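PDB 2FI1: hydrolase, haloacid dehalogenase-like family from Streptococcus pneumoniae, which probably hydrolyses a small substrate, such as a phosphate ester, by the metal-dependent chemistry of the haloacid dehalogenase family, its natural substrate being unestablished. Local coordinates for residues S43-Q46 / A47-S51; E64-L67 / E68-E72; E72-A75 / R76-H80; R107-Q110 / V111-I114; I163-E166 / A167-A171. All blocks are in the same frame, centred on the assembly; numbering follows the deposited sequence.

Contact 1 (S43-Q46 / A47-S51); sequences SVYQ and ALKVS
Helix 41-50 belongs to the helical cap of this haloacid dehalogenase fold, and its last two turns carry the contact, with Tyr45, Gln46 and Lys49 on one flank and Val44 and Leu48 on another. The turns are tied by i to i+4 backbone bonds; in the straightest of them Leu48 N gives its hydrogen to Val44 O at 2.9 Å, with an angle of 168° at the hydrogen. On the inward flank Val44 and Leu48 lie side by side, CG1 of the valine 3.9 Å from CD1 of the leucine, and Phe28 of helix 20-34 and Ala55 of helix 52-59 pack against this pair. On the other flank the Tyr45 ring is met obliquely by the Lys49 chain, whose CD comes within 3.7 Å of Tyr45 CE2. Lys49 bends at its third torsion (83°), which carries its amine between two waters. One of them lies in the plane of the Tyr45 ring and donates to Tyr45 OH, which is also hydrogen-bonded to Asp19. The other water donates to Gln46 OE1 at 2.8 Å and accepts from Lys49 NZ at 3.1 Å.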
loop_
_atom_site.group_PDB
_atom_site.type_symbol
_atom_site.label_atom_id
_atom_site.label_comp_id
_atom_site.label_asym_id
_atom_site.label_seq_id
_atom_site.Cartn_x
_atom_site.Cartn_y
_atom_site.Cartn_z
ATOM N N SER A 43 -17.917 -3.279 -7.448
ATOM C CA SER A 43 -17.537 -3.934 -8.706
ATOM C C SER A 43 -16.305 -3.295 -9.313
ATOM O O SER A 43 -15.404 -3.994 -9.779
ATOM C CB SER A 43 -18.660 -3.877 -9.734
ATOM O OG SER A 43 -19.790 -4.620 -9.299
ATOM N N VAL A 44 -16.292 -1.969 -9.331
ATOM C CA VAL A 44 -15.177 -1.222 -9.903
ATOM C C VAL A 44 -13.904 -1.447 -9.079
ATOM O O VAL A 44 -12.827 -1.674 -9.638
ATOM C CB VAL A 44 -15.524 0.271 -10.022
ATOM C CG1 VAL A 44 -14.301 1.108 -10.358
ATOM C CG2 VAL A 44 -16.598 0.474 -11.092
ATOM N N TYR A 45 -14.036 -1.425 -7.763
ATOM C CA TYR A 45 -12.911 -1.625 -6.859
ATOM C C TYR A 45 -12.283 -2.995 -7.102
ATOM O O TYR A 45 -11.062 -3.129 -7.246
ATOM C CB TYR A 45 -13.427 -1.473 -5.422
ATOM C CG TYR A 45 -12.406 -1.400 -4.316
ATOM C CD1 TYR A 45 -12.092 -0.190 -3.720
ATOM C CD2 TYR A 45 -11.796 -2.540 -3.825
ATOM C CE1 TYR A 45 -11.186 -0.122 -2.682
ATOM C CE2 TYR A 45 -10.880 -2.475 -2.796
ATOM C CZ TYR A 45 -10.584 -1.264 -2.226
ATOM O OH TYR A 45 -9.671 -1.233 -1.196
ATOM N N GLN A 46 -13.113 -4.031 -7.158
ATOM C CA GLN A 46 -12.606 -5.373 -7.377
ATOM C C GLN A 46 -11.959 -5.501 -8.745
ATOM O O GLN A 46 -10.909 -6.142 -8.884
ATOM C CB GLN A 46 -13.729 -6.404 -7.194
ATOM C CG GLN A 46 -13.333 -7.854 -7.473
ATOM C CD GLN A 46 -12.212 -8.351 -6.601
ATOM O OE1 GLN A 46 -12.036 -7.894 -5.463
ATOM N NE2 GLN A 46 -11.433 -9.307 -7.133
ATOM N N ALA A 47 -12.571 -4.903 -9.759
ATOM C CA ALA A 47 -12.003 -4.956 -11.105
ATOM C C ALA A 47 -10.628 -4.296 -11.160
ATOM O O ALA A 47 -9.706 -4.834 -11.784
ATOM C CB ALA A 47 -12.925 -4.323 -12.105
ATOM N N LEU A 48 -10.493 -3.126 -10.549
ATOM C CA LEU A 48 -9.195 -2.441 -10.494
ATOM C C LEU A 48 -8.150 -3.263 -9.750
ATOM O O LEU A 48 -6.970 -3.248 -10.107
ATOM C CB LEU A 48 -9.345 -1.047 -9.887
ATOM C CG LEU A 48 -10.065 -0.054 -10.802
ATOM C CD1 LEU A 48 -10.443 1.174 -10.019
ATOM C CD2 LEU A 48 -9.182 0.323 -11.997
ATOM N N LYS A 49 -8.575 -4.010 -8.735
ATOM C CA LYS A 49 -7.659 -4.882 -7.989
ATOM C C LYS A 49 -7.110 -6.000 -8.862
ATOM O O LYS A 49 -5.992 -6.492 -8.614
ATOM C CB LYS A 49 -8.342 -5.484 -6.759
ATOM C CG LYS A 49 -8.482 -4.540 -5.609
ATOM C CD LYS A 49 -8.993 -5.248 -4.348
ATOM C CE LYS A 49 -7.896 -5.937 -3.575
ATOM N NZ LYS A 49 -8.427 -6.645 -2.365
ATOM N N VAL A 50 -7.879 -6.419 -9.860
ATOM C CA VAL A 50 -7.377 -7.336 -10.882
ATOM C C VAL A 50 -6.335 -6.577 -11.711
ATOM O O VAL A 50 -5.134 -6.880 -11.638
ATOM C CB VAL A 50 -8.504 -7.906 -11.774
ATOM C CG1 VAL A 50 -7.937 -8.756 -12.911
ATOM C CG2 VAL A 50 -9.499 -8.725 -10.927
ATOM N N SER A 51 -6.785 -5.599 -12.493
ATOM C CA SER A 51 -5.873 -4.734 -13.261
ATOM C C SER A 51 -6.662 -3.608 -13.880
ATOM O O SER A 51 -7.882 -3.701 -14.064
ATOM C CB SER A 51 -5.165 -5.515 -14.368
ATOM O OG SER A 51 -6.025 -5.773 -15.466
HETATM O O HOH W 1 -8.761 -4.051 -0.483
HETATM O O HOH W 2 -10.046 -8.856 -3.765
#

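Contact 2 (E64-L67 / E68-E72); sequences ENFL and EKYKE
Phe66 O receives the shortest direct hydrogen bond between the two segments, from Tyr70 N at 2.7 Å, with the hydrogen nearly in line (165°) and the donor close to the extension of the carbonyl bond. Lys71 N to Leu67 O, at 2.9 Å, has much the same geometry, while Lys69 N reaches Asn65 O at a longer 3.2 Å. Asn65 occupies the N-cap position, yet its side chain makes no capping bond. Its OD1 instead takes a weak bond from a water that donates more firmly to Glu68 OE1, at 2.7 Å. The aliphatic part of Lys69 runs back over the carbonyl of Asn65: CG stands 3.3 Å from Asn65 O, and CE reaches Asn65 CB at 3.8 Å. The bend at its last torsion (-73°) then turns the amine out of the line of the chain. On the buried side CE2 of Phe66 meets CB of Tyr70 at 3.9 Å, and both rings make edge-to-face contacts with Phe28 of helix 20-34. On the exposed side Leu67 CD2 lies 4.0 Å from Lys71 CG. The whole is the first turns of an amphipathic helix, 66-77, laid with its aromatic flank on a neighbouring helix of the alpha-helical cap.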
loop_
_atom_site.group_PDB
_atom_site.type_symbol
_atom_site.label_atom_id
_atom_site.label_comp_id
_atom_site.label_asym_id
_atom_site.label_seq_id
_atom_site.Cartn_x
_atom_site.Cartn_y
_atom_site.Cartn_z
ATOM N N GLU A 64 -14.157 6.834 -25.629
ATOM C CA GLU A 64 -13.066 7.602 -26.224
ATOM C C GLU A 64 -12.389 8.495 -25.186
ATOM O O GLU A 64 -13.063 9.229 -24.473
ATOM C CB GLU A 64 -13.590 8.452 -27.393
ATOM C CG GLU A 64 -12.501 9.206 -28.158
ATOM C CD GLU A 64 -13.014 9.891 -29.417
ATOM O OE1 GLU A 64 -14.188 10.326 -29.435
ATOM O OE2 GLU A 64 -12.231 10.004 -30.390
ATOM N N ASN A 65 -11.055 8.430 -25.128
ATOM C CA ASN A 65 -10.239 9.219 -24.185
ATOM C C ASN A 65 -10.449 8.853 -22.710
ATOM O O ASN A 65 -10.103 9.643 -21.831
ATOM C CB ASN A 65 -10.479 10.730 -24.352
ATOM C CG ASN A 65 -10.311 11.205 -25.787
ATOM O OD1 ASN A 65 -9.392 10.784 -26.490
ATOM N ND2 ASN A 65 -11.202 12.096 -26.224
ATOM N N PHE A 66 -11.009 7.676 -22.437
ATOM C CA PHE A 66 -11.377 7.330 -21.061
ATOM C C PHE A 66 -10.156 7.275 -20.153
ATOM O O PHE A 66 -10.145 7.903 -19.094
ATOM C CB PHE A 66 -12.117 5.994 -20.994
ATOM C CG PHE A 66 -12.473 5.582 -19.588
ATOM C CD1 PHE A 66 -13.688 5.951 -19.035
ATOM C CD2 PHE A 66 -11.576 4.852 -18.806
ATOM C CE1 PHE A 66 -14.012 5.586 -17.723
ATOM C CE2 PHE A 66 -11.893 4.499 -17.505
ATOM C CZ PHE A 66 -13.108 4.866 -16.965
ATOM N N LEU A 67 -9.138 6.523 -20.562
ATOM C CA LEU A 67 -7.955 6.327 -19.709
ATOM C C LEU A 67 -7.322 7.655 -19.332
ATOM O O LEU A 67 -6.996 7.894 -18.175
ATOM C CB LEU A 67 -6.916 5.420 -20.378
ATOM C CG LEU A 67 -5.640 5.165 -19.544
ATOM C CD1 LEU A 67 -5.187 3.749 -19.677
ATOM C CD2 LEU A 67 -4.505 6.120 -19.893
ATOM N N GLU A 68 -7.137 8.522 -20.318
ATOM C CA GLU A 68 -6.513 9.807 -20.075
ATOM C C GLU A 68 -7.283 10.625 -19.046
ATOM O O GLU A 68 -6.695 11.203 -18.131
ATOM C CB GLU A 68 -6.393 10.588 -21.381
ATOM C CG GLU A 68 -5.400 11.703 -21.289
ATOM C CD GLU A 68 -5.089 12.345 -22.629
ATOM O OE1 GLU A 68 -5.564 11.851 -23.680
ATOM O OE2 GLU A 68 -4.349 13.348 -22.617
ATOM N N LYS A 69 -8.604 10.674 -19.200
ATOM C CA LYS A 69 -9.456 11.417 -18.284
ATOM C C LYS A 69 -9.486 10.756 -16.910
ATOM O O LYS A 69 -9.456 11.439 -15.891
ATOM C CB LYS A 69 -10.871 11.525 -18.844
ATOM C CG LYS A 69 -10.978 12.342 -20.127
ATOM C CD LYS A 69 -12.378 12.245 -20.698
ATOM C CE LYS A 69 -12.489 12.941 -22.046
ATOM N NZ LYS A 69 -12.465 14.422 -21.913
ATOM N N TYR A 70 -9.525 9.426 -16.893
ATOM C CA TYR A 70 -9.457 8.677 -15.636
ATOM C C TYR A 70 -8.177 8.998 -14.856
ATOM O O TYR A 70 -8.234 9.255 -13.650
ATOM C CB TYR A 70 -9.582 7.174 -15.915
ATOM C CG TYR A 70 -9.138 6.282 -14.776
ATOM C CD1 TYR A 70 -9.692 6.419 -13.505
ATOM C CD2 TYR A 70 -8.145 5.327 -14.965
ATOM C CE1 TYR A 70 -9.270 5.623 -12.462
ATOM C CE2 TYR A 70 -7.730 4.518 -13.927
ATOM C CZ TYR A 70 -8.304 4.667 -12.682
ATOM O OH TYR A 70 -7.882 3.861 -11.643
ATOM N N LYS A 71 -7.029 8.991 -15.538
ATOM C CA LYS A 71 -5.750 9.258 -14.866
ATOM C C LYS A 71 -5.690 10.675 -14.302
ATOM O O LYS A 71 -5.134 10.898 -13.222
ATOM C CB LYS A 71 -4.567 9.001 -15.803
ATOM C CG LYS A 71 -4.421 7.554 -16.210
ATOM C CD LYS A 71 -3.872 6.696 -15.097
ATOM C CE LYS A 71 -3.709 5.272 -15.583
ATOM N NZ LYS A 71 -2.932 4.455 -14.639
ATOM N N GLU A 72 -6.269 11.630 -15.022
ATOM C CA GLU A 72 -6.348 12.994 -14.513
ATOM C C GLU A 72 -7.218 13.058 -13.256
ATOM O O GLU A 72 -6.841 13.668 -12.259
ATOM C CB GLU A 72 -6.847 13.951 -15.599
ATOM C CG GLU A 72 -5.801 14.214 -16.678
ATOM C CD GLU A 72 -6.138 15.392 -17.582
ATOM O OE1 GLU A 72 -6.804 16.344 -17.114
ATOM O OE2 GLU A 72 -5.724 15.367 -18.765
HETATM O O HOH W 3 -6.552 9.647 -24.874
#

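Contact 3 (E72-A75 / R76-H80)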
loop_
_atom_site.group_PDB
_atom_site.type_symbol
_atom_site.label_atom_id
_atom_site.label_comp_id
_atom_site.label_asym_id
_atom_site.label_seq_id
_atom_site.Cartn_x
_atom_site.Cartn_y
_atom_site.Cartn_z
ATOM N N GLU A 72 -6.269 11.630 -15.022
ATOM C CA GLU A 72 -6.348 12.994 -14.513
ATOM C C GLU A 72 -7.218 13.058 -13.256
ATOM O O GLU A 72 -6.841 13.668 -12.259
ATOM C CB GLU A 72 -6.847 13.951 -15.599
ATOM C CG GLU A 72 -5.801 14.214 -16.678
ATOM C CD GLU A 72 -6.138 15.392 -17.582
ATOM O OE1 GLU A 72 -6.804 16.344 -17.114
ATOM O OE2 GLU A 72 -5.724 15.367 -18.765
ATOM N N ASN A 73 -8.370 12.394 -13.289
ATOM C CA ASN A 73 -9.243 12.347 -12.121
ATOM C C ASN A 73 -8.602 11.608 -10.944
ATOM O O ASN A 73 -8.797 11.988 -9.792
ATOM C CB ASN A 73 -10.596 11.723 -12.474
ATOM C CG ASN A 73 -11.511 12.690 -13.206
ATOM O OD1 ASN A 73 -11.441 13.905 -12.997
ATOM N ND2 ASN A 73 -12.388 12.158 -14.046
ATOM N N GLU A 74 -7.824 10.570 -11.240
ATOM C CA GLU A 74 -7.123 9.824 -10.199
ATOM C C GLU A 74 -6.069 10.698 -9.515
ATOM O O GLU A 74 -5.942 10.680 -8.296
ATOM C CB GLU A 74 -6.492 8.568 -10.794
ATOM C CG GLU A 74 -5.809 7.662 -9.782
ATOM C CD GLU A 74 -5.019 6.566 -10.457
ATOM O OE1 GLU A 74 -4.224 6.869 -11.367
ATOM O OE2 GLU A 74 -5.172 5.391 -10.082
ATOM N N ALA A 75 -5.310 11.456 -10.302
ATOM C CA ALA A 75 -4.324 12.372 -9.731
ATOM C C ALA A 75 -4.993 13.375 -8.799
ATOM O O ALA A 75 -4.470 13.679 -7.724
ATOM C CB ALA A 75 -3.570 13.091 -10.827
ATOM N N ARG A 76 -6.157 13.879 -9.200
ATOM C CA ARG A 76 -6.926 14.782 -8.343
ATOM C C ARG A 76 -7.351 14.128 -7.030
ATOM O O ARG A 76 -7.228 14.724 -5.964
ATOM C CB ARG A 76 -8.156 15.301 -9.069
ATOM C CG ARG A 76 -8.896 16.384 -8.304
ATOM C CD ARG A 76 -9.851 17.157 -9.192
ATOM N NE ARG A 76 -9.169 17.740 -10.348
ATOM C CZ ARG A 76 -9.182 17.249 -11.588
ATOM N NH1 ARG A 76 -9.854 16.141 -11.888
ATOM N NH2 ARG A 76 -8.510 17.878 -12.548
ATOM N N GLU A 77 -7.852 12.901 -7.099
ATOM C CA GLU A 77 -8.196 12.169 -5.882
ATOM C C GLU A 77 -6.993 12.011 -4.959
ATOM O O GLU A 77 -7.129 12.112 -3.732
ATOM C CB GLU A 77 -8.750 10.785 -6.228
ATOM C CG GLU A 77 -10.206 10.796 -6.604
ATOM C CD GLU A 77 -11.103 11.078 -5.405
ATOM O OE1 GLU A 77 -10.856 10.531 -4.304
ATOM O OE2 GLU A 77 -12.049 11.846 -5.569
ATOM N N LEU A 78 -5.824 11.760 -5.546
ATOM C CA LEU A 78 -4.601 11.535 -4.774
ATOM C C LEU A 78 -4.023 12.816 -4.170
ATOM O O LEU A 78 -3.039 12.756 -3.436
ATOM C CB LEU A 78 -3.548 10.824 -5.620
ATOM C CG LEU A 78 -3.785 9.323 -5.797
ATOM C CD1 LEU A 78 -2.915 8.781 -6.903
ATOM C CD2 LEU A 78 -3.543 8.585 -4.490
ATOM N N GLU A 79 -4.629 13.967 -4.459
ATOM C CA GLU A 79 -4.322 15.160 -3.663
ATOM C C GLU A 79 -4.725 14.939 -2.203
ATOM O O GLU A 79 -4.183 15.581 -1.300
ATOM C CB GLU A 79 -5.026 16.396 -4.223
ATOM C CG GLU A 79 -4.536 16.798 -5.602
ATOM C CD GLU A 79 -5.393 17.877 -6.244
ATOM O OE1 GLU A 79 -6.190 18.530 -5.533
ATOM O OE2 GLU A 79 -5.263 18.064 -7.470
ATOM N N HIS A 80 -5.675 14.031 -1.975
ATOM C CA HIS A 80 -6.087 13.644 -0.634
ATOM C C HIS A 80 -6.161 12.122 -0.559
ATOM O O HIS A 80 -7.247 11.540 -0.612
ATOM C CB HIS A 80 -7.439 14.268 -0.295
ATOM C CG HIS A 80 -7.424 15.760 -0.317
ATOM N ND1 HIS A 80 -6.982 16.517 0.748
ATOM C CD2 HIS A 80 -7.758 16.637 -1.290
ATOM C CE1 HIS A 80 -7.069 17.799 0.437
ATOM N NE2 HIS A 80 -7.531 17.899 -0.796
#
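Three backbone bonds hold the last full turns of helix 66-77: Arg76 N to Glu72 O at 3.1 Å, Glu77 N to Asn73 O at 3.0 Å and Leu78 N to Glu74 O, the most bent of the three at 150°. Beyond them the chain tightens, with Glu79 N bonded to Arg76 O and His80 N to Glu77 O, the latter closing a type I turn from Glu77 to His80. Among the side chains, Asn73 and Arg76 run alongside one another. NH1 of Arg76 approaches Asn73 OD1 to 3.0 Å, the oxygen lying at the edge of the guanidinium group and in its plane, while the amide plane is turned 70° from that group. The bend of the Arg76 chain at its third torsion (-56°) folds the guanidinium back over the preceding turn, where the carbonyl oxygen of Glu72 lies over one of its faces. The Glu72 carboxylate stays apart, OE1 being 5.1 Å from Arg76 NH2, so any attraction between these charges would act at a distance. Leu78 packs its CB 3.6 Å from Glu74 O. Helix 20-34 flanks this end: Asn73 ND2 is bonded to Thr31, Glu74 OE2 to Ser24, and Glu77 and Leu78 both touch Thr23.

Contact 4 (R107-Q110 / V111-I114); sequences RNDQ and VLEI
Residues 107-110, in the loop after strand 100-104, turn into helix 110-117 through two successive i to i+3 bonds. Val111 N donates to Asn108 O at 3.2 Å, and Leu112 N to Asp109 O at 3.0 Å, the second donor standing well above the carbonyl plane, 63° out of it. The i to i+4 pattern begins with Ile114 N and Gln110 O, where the bond runs close to the carbonyl direction. Asn108 caps the start: its first torsion of 67° swings the amide toward the coming turn, and OD1 accepts from Gln110 N at 3.1 Å, a nearly straight bond (166° at the hydrogen). This is the entry to a helix of the Rossmann-like core, between parallel strands 100-104 and 124-128. Val111 is buried there: its CG2 rests 3.6 Å from Arg107 CB, and the side chain packs on Val127. Asp109 and Leu112 lie alongside, the carboxylate oxygen OD1 being held by Thr129 and Ser131. Gln110 extends across Glu113 at about a right angle, its CG 3.7 Å from Glu113 OE1. A single water joins their ends, accepting from Gln110 NE2 at 2.9 Å and donating to Glu113 OE1 at the same length.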
loop_
_atom_site.group_PDB
_atom_site.type_symbol
_atom_site.label_atom_id
_atom_site.label_comp_id
_atom_site.label_asym_id
_atom_site.label_seq_id
_atom_site.Cartn_x
_atom_site.Cartn_y
_atom_site.Cartn_z
ATOM N N ARG A 107 7.973 2.137 -5.846
ATOM C CA ARG A 107 7.691 3.419 -6.471
ATOM C C ARG A 107 8.831 4.385 -6.207
ATOM O O ARG A 107 9.671 4.166 -5.321
ATOM C CB ARG A 107 6.373 3.986 -5.955
ATOM C CG ARG A 107 5.182 3.126 -6.241
ATOM C CD ARG A 107 4.691 3.301 -7.662
ATOM N NE ARG A 107 3.654 2.337 -7.990
ATOM C CZ ARG A 107 2.935 2.352 -9.109
ATOM N NH1 ARG A 107 3.143 3.293 -10.024
ATOM N NH2 ARG A 107 2.012 1.433 -9.317
ATOM N N ASN A 108 8.870 5.462 -6.987
ATOM C CA ASN A 108 9.872 6.498 -6.819
ATOM C C ASN A 108 9.534 7.403 -5.619
ATOM O O ASN A 108 8.669 7.076 -4.814
ATOM C CB ASN A 108 10.066 7.284 -8.133
ATOM C CG ASN A 108 8.855 8.096 -8.530
ATOM O OD1 ASN A 108 7.946 8.320 -7.735
ATOM N ND2 ASN A 108 8.839 8.551 -9.787
ATOM N N ASP A 109 10.214 8.535 -5.515
ATOM C CA ASP A 109 10.076 9.383 -4.328
ATOM C C ASP A 109 8.702 10.085 -4.173
ATOM O O ASP A 109 8.507 10.811 -3.201
ATOM C CB ASP A 109 11.258 10.364 -4.229
ATOM C CG ASP A 109 12.554 9.695 -3.775
ATOM O OD1 ASP A 109 12.520 8.595 -3.165
ATOM O OD2 ASP A 109 13.632 10.286 -3.995
ATOM N N GLN A 110 7.736 9.858 -5.073
ATOM C CA GLN A 110 6.328 10.262 -4.809
ATOM C C GLN A 110 5.758 9.610 -3.543
ATOM O O GLN A 110 4.872 10.159 -2.875
ATOM C CB GLN A 110 5.391 9.922 -5.981
ATOM C CG GLN A 110 4.013 10.606 -5.864
ATOM C CD GLN A 110 2.917 9.980 -6.718
ATOM O OE1 GLN A 110 3.166 9.075 -7.521
ATOM N NE2 GLN A 110 1.687 10.468 -6.540
ATOM N N VAL A 111 6.251 8.425 -3.226
ATOM C CA VAL A 111 5.918 7.750 -1.970
ATOM C C VAL A 111 6.014 8.739 -0.827
ATOM O O VAL A 111 5.164 8.765 0.059
ATOM C CB VAL A 111 6.871 6.543 -1.714
ATOM C CG1 VAL A 111 6.771 6.040 -0.263
ATOM C CG2 VAL A 111 6.554 5.415 -2.685
ATOM N N LEU A 112 7.052 9.563 -0.843
ATOM C CA LEU A 112 7.310 10.426 0.284
ATOM C C LEU A 112 6.205 11.468 0.409
ATOM O O LEU A 112 5.792 11.796 1.522
ATOM C CB LEU A 112 8.691 11.060 0.172
ATOM C CG LEU A 112 9.850 10.073 -0.044
ATOM C CD1 LEU A 112 11.177 10.819 -0.036
ATOM C CD2 LEU A 112 9.856 8.954 0.973
ATOM N N GLU A 113 5.719 11.970 -0.726
ATOM C CA GLU A 113 4.600 12.922 -0.739
ATOM C C GLU A 113 3.329 12.320 -0.167
ATOM O O GLU A 113 2.588 12.977 0.555
ATOM C CB GLU A 113 4.295 13.384 -2.169
ATOM C CG GLU A 113 5.419 14.146 -2.861
ATOM C CD GLU A 113 5.178 14.341 -4.357
ATOM O OE1 GLU A 113 4.039 14.112 -4.834
ATOM O OE2 GLU A 113 6.137 14.722 -5.059
ATOM N N ILE A 114 3.061 11.070 -0.507
ATOM C CA ILE A 114 1.884 10.384 0.007
ATOM C C ILE A 114 1.942 10.268 1.532
ATOM O O ILE A 114 0.940 10.481 2.209
ATOM C CB ILE A 114 1.734 8.979 -0.618
ATOM C CG1 ILE A 114 1.511 9.100 -2.131
ATOM C CG2 ILE A 114 0.599 8.186 0.035
ATOM C CD1 ILE A 114 0.212 9.750 -2.539
HETATM O O HOH W 4 1.681 12.463 -4.409
#

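Contact 5 (I163-E166 / A167-A171)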
loop_
_atom_site.group_PDB
_atom_site.type_symbol
_atom_site.label_atom_id
_atom_site.label_comp_id
_atom_site.label_asym_id
_atom_site.label_seq_id
_atom_site.Cartn_x
_atom_site.Cartn_y
_atom_site.Cartn_z
ATOM N N ILE A 163 4.214 -11.524 -3.339
ATOM C CA ILE A 163 5.624 -11.123 -3.429
ATOM C C ILE A 163 6.149 -10.501 -2.132
ATOM O O ILE A 163 7.352 -10.564 -1.850
ATOM C CB ILE A 163 5.924 -10.177 -4.621
ATOM C CG1 ILE A 163 5.126 -8.870 -4.526
ATOM C CG2 ILE A 163 5.685 -10.911 -5.938
ATOM C CD1 ILE A 163 5.561 -7.829 -5.535
ATOM N N ASP A 164 5.246 -9.917 -1.339
ATOM C CA ASP A 164 5.633 -9.333 -0.057
ATOM C C ASP A 164 5.992 -10.428 0.934
ATOM O O ASP A 164 6.999 -10.354 1.642
ATOM C CB ASP A 164 4.491 -8.485 0.491
ATOM C CG ASP A 164 4.066 -7.400 -0.470
ATOM O OD1 ASP A 164 4.936 -6.808 -1.163
ATOM O OD2 ASP A 164 2.851 -7.178 -0.583
ATOM N N ILE A 165 5.152 -11.460 0.954
ATOM C CA ILE A 165 5.375 -12.624 1.796
ATOM C C ILE A 165 6.656 -13.338 1.388
ATOM O O ILE A 165 7.471 -13.718 2.228
ATOM C CB ILE A 165 4.179 -13.626 1.699
ATOM C CG1 ILE A 165 2.837 -12.959 2.037
ATOM C CG2 ILE A 165 4.429 -14.868 2.552
ATOM C CD1 ILE A 165 2.820 -12.185 3.301
ATOM N N GLU A 166 6.834 -13.519 0.085
ATOM C CA GLU A 166 8.018 -14.216 -0.421
ATOM C C GLU A 166 9.297 -13.459 -0.093
ATOM O O GLU A 166 10.295 -14.069 0.291
ATOM C CB GLU A 166 7.884 -14.459 -1.922
ATOM C CG GLU A 166 6.792 -15.488 -2.236
ATOM C CD GLU A 166 6.248 -15.430 -3.650
ATOM O OE1 GLU A 166 6.589 -14.505 -4.410
ATOM O OE2 GLU A 166 5.436 -16.327 -3.992
ATOM N N ALA A 167 9.285 -12.134 -0.225
ATOM C CA ALA A 167 10.459 -11.342 0.135
ATOM C C ALA A 167 10.770 -11.465 1.615
ATOM O O ALA A 167 11.925 -11.652 2.012
ATOM C CB ALA A 167 10.283 -9.876 -0.246
ATOM N N GLY A 168 9.736 -11.353 2.442
ATOM C CA GLY A 168 9.926 -11.457 3.889
ATOM C C GLY A 168 10.504 -12.806 4.280
ATOM O O GLY A 168 11.463 -12.877 5.055
ATOM N N GLN A 169 9.919 -13.880 3.759
ATOM C CA GLN A 169 10.392 -15.241 4.061
ATOM C C GLN A 169 11.854 -15.394 3.652
ATOM O O GLN A 169 12.670 -15.935 4.407
ATOM C CB GLN A 169 9.560 -16.297 3.317
ATOM C CG GLN A 169 8.166 -16.534 3.842
ATOM C CD GLN A 169 7.386 -17.578 3.021
ATOM O OE1 GLN A 169 7.282 -17.493 1.786
ATOM N NE2 GLN A 169 6.821 -18.548 3.710
ATOM N N ALA A 170 12.190 -14.921 2.456
ATOM C CA ALA A 170 13.557 -15.058 1.935
ATOM C C ALA A 170 14.568 -14.227 2.725
ATOM O O ALA A 170 15.779 -14.482 2.675
ATOM C CB ALA A 170 13.596 -14.682 0.475
ATOM N N ALA A 171 14.076 -13.229 3.449
ATOM C CA ALA A 171 14.910 -12.403 4.310
ATOM C C ALA A 171 14.981 -12.943 5.740
ATOM O O ALA A 171 15.615 -12.323 6.591
ATOM C CB ALA A 171 14.386 -10.973 4.313
#
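Ile165 and Gln169, one turn apart, make the principal side-chain contact of this helix. The branch of Ile165 that does the touching is CG2, which stands opposite the backbone nitrogen and beside the carbonyl carbon, a placement that tilts it along the helix toward the next turn; it lies 4.0 Å from Gln169 OE1. Gln169 comes back to meet it: with chi1 at -73° its CG sits beside its own backbone nitrogen and 3.3 Å from Ile165 O, and the chain then extends so that the amide passes obliquely by the isoleucine. The same Ile165 carbonyl accepts from Gln169 N at 2.9 Å, a nearly straight bond (169°), while the CG of that glutamine lies against it. Ile165 also packs on Thr175 and Leu177 of strand 174-177. Helix 162-170 is the connection in a beta-alpha-beta unit between parallel strands 155-159 and 174-177, within the Rossmann-like core of the haloacid dehalogenase fold. Near its start, the Asp164 side chain lies about 4 Å, at its nearest atom, from the calcium ion bound by Asp12, Gly14 and Asp160. OD1 of Asp164 forms a salt bridge with Lys137, and OD2 accepts from Arg161 N, two partners that hold the carboxylate in place. The small residues carry the buried flank: Ala167 CB lies 3.4 Å from Ile163 O and also meets Met143 of helix 141-149, while Gly168 N donates to Asp164 O at 3.0 Å. Ala170 CB, on a more exposed flank, comes within 3.4 Å of Glu166 O.

Overall arrangement
The five contacts divide between two parts of the fold. Contacts 1, 2 and 3 lie in the helical cap and all lean on helix 20-34; contacts 2 and 3 share helix 66-77 and Glu72, and contacts 1 and 2 touch where Leu48 CD2 meets Tyr70 OH at 3.8 Å. Contacts 4 and 5 belong to the core, flanking its parallel sheet, with centres about 22 Å apart. Contact 3 is a surface contact dominated by polar groups, whereas the others each bury one flank, aromatic in contact 2, aliphatic in contacts 1 and 4, and in contact 5 small residues together with the acidic Asp164. Waters bridge side chains in contacts 1, 2 and 4. Contact 5 comes nearest the calcium ion, through Asp164.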